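Local coordinates for chemotaxis transducer (Pseudomonas aeruginosa, PDB 6GCV), which probably senses nitrate by binding it directly at its PilJ-type ligand-binding domain, as a chemoreceptor that guides bacterial chemotaxis, at residues G25-R28 / M29-Q32. Residues are numbered along the deposited sequence; the frame is centred on the assembly and turned at random.
With NO3 (nitrate ion), chain D.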
loop_
_atom_site.group_PDB
_atom_site.type_symbol
_atom_site.label_atom_id
_atom_site.label_comp_id
_atom_site.label_asym_id
_atom_site.label_seq_id
_atom_site.Cartn_x
_atom_site.Cartn_y
_atom_site.Cartn_z
ATOM N N GLY A 25 3.020 4.823 6.819
ATOM C CA GLY A 25 2.758 3.518 6.259
ATOM C C GLY A 25 1.864 3.580 5.031
ATOM O O GLY A 25 2.133 2.884 4.029
ATOM N N ALA A 26 0.840 4.423 5.079
ATOM C CA ALA A 26 -0.084 4.533 3.955
ATOM C C ALA A 26 0.613 5.022 2.684
ATOM O O ALA A 26 0.129 4.735 1.596
ATOM C CB ALA A 26 -1.278 5.395 4.311
ATOM N N GLN A 27 1.736 5.733 2.815
ATOM C CA GLN A 27 2.488 6.117 1.615
ATOM C C GLN A 27 2.872 4.883 0.798
ATOM O O GLN A 27 2.940 4.913 -0.429
ATOM C CB GLN A 27 3.759 6.883 1.971
ATOM C CG GLN A 27 3.579 8.214 2.681
ATOM C CD GLN A 27 2.866 9.228 1.817
ATOM O OE1 GLN A 27 1.659 9.100 1.549
ATOM N NE2 GLN A 27 3.598 10.279 1.394
ATOM N N ARG A 28 3.237 3.810 1.499
ATOM C CA ARG A 28 3.597 2.560 0.842
ATOM C C ARG A 28 2.453 2.091 -0.051
ATOM O O ARG A 28 2.630 1.804 -1.249
ATOM C CB ARG A 28 3.917 1.463 1.862
ATOM C CG ARG A 28 5.052 1.802 2.834
ATOM C CD ARG A 28 5.332 0.668 3.811
ATOM N NE ARG A 28 4.182 0.435 4.688
ATOM C CZ ARG A 28 4.250 -0.279 5.818
ATOM N NH1 ARG A 28 5.410 -0.761 6.229
ATOM N NH2 ARG A 28 3.162 -0.454 6.565
ATOM N N MET A 29 1.265 2.054 0.515
ATOM C CA MET A 29 0.078 1.668 -0.237
ATOM C C MET A 29 -0.179 2.619 -1.405
ATOM O O MET A 29 -0.467 2.155 -2.522
ATOM C CB MET A 29 -1.121 1.625 0.696
ATOM C CG MET A 29 -2.433 1.256 0.042
ATOM S SD MET A 29 -3.261 2.643 -0.785
ATOM C CE MET A 29 -3.735 3.618 0.612
ATOM N N LEU A 30 -0.083 3.929 -1.137
ATOM C CA LEU A 30 -0.440 4.867 -2.187
ATOM C C LEU A 30 0.479 4.714 -3.397
ATOM O O LEU A 30 0.026 4.841 -4.545
ATOM C CB LEU A 30 -0.431 6.299 -1.660
ATOM C CG LEU A 30 -1.538 6.620 -0.646
ATOM C CD1 LEU A 30 -1.252 7.919 0.058
ATOM C CD2 LEU A 30 -2.911 6.673 -1.282
ATOM N N SER A 31 1.760 4.462 -3.150
ATOM C CA SER A 31 2.681 4.268 -4.257
ATOM C C SER A 31 2.233 3.155 -5.196
ATOM O O SER A 31 2.487 3.221 -6.396
ATOM C CB SER A 31 4.108 4.020 -3.731
ATOM O OG SER A 31 4.307 2.697 -3.227
ATOM N N GLN A 32 1.630 2.125 -4.623
ATOM C CA GLN A 32 1.171 0.987 -5.409
ATOM C C GLN A 32 -0.202 1.248 -6.073
ATOM O O GLN A 32 -0.421 0.870 -7.224
ATOM C CB GLN A 32 1.153 -0.268 -4.532
ATOM C CG GLN A 32 2.500 -0.550 -3.909
ATOM C CD GLN A 32 3.563 -0.706 -4.939
ATOM O OE1 GLN A 32 3.551 -1.709 -5.650
ATOM N NE2 GLN A 32 4.453 0.286 -5.069
HETATM N N NO3 D . 0.527 0.583 4.544
HETATM O O1 NO3 D . 0.630 0.755 5.771
HETATM O O2 NO3 D . -0.535 0.965 3.915
HETATM O O3 NO3 D . 1.406 0.014 3.815
#
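Ser31 reaches back to Arg28 and Leu30 to Ala26 within two successive turns of helix 18-42, a local contact in the buried middle of a four-helix bundle, where the helix also faces a nitrate ion. Two backbone bonds continue the helix, Leu30 N to Ala26 O (2.9 Å) and Ser31 N to Gln27 O (3.0 Å). The hydroxyl of Ser31 adds a third: with chi1 at 77°, OG lies between its own backbone N and carbonyl carbon and donates to Arg28 O at 2.7 Å. That same OG accepts a straight bond from Gln32 NE2, in the plane of the amide, so two bonds grip the hydroxyl, one given and one received; Gln32 OE1 accepts from Arg36 NH1 of the second subunit. On the side towards helix 48-67, Leu30 CD1 meets Gln27 OE1 at 3.5 Å, while Gln27 NE2 bonds Tyr58 O.

The Arg28 side chain holds the nitrate edge-on, NH2 giving O1 a straight bond of 2.9 Å and NE giving O3 a more bent one, while NE also bonds Gly25 O. Arg28 NH2 of the second subunit binds the same ion, which thus bridges the subunits. Within the chain, Gln27 and Leu30 pack on helix 48-67, and Arg28, Ser31 and Gln32 on helix 112-137.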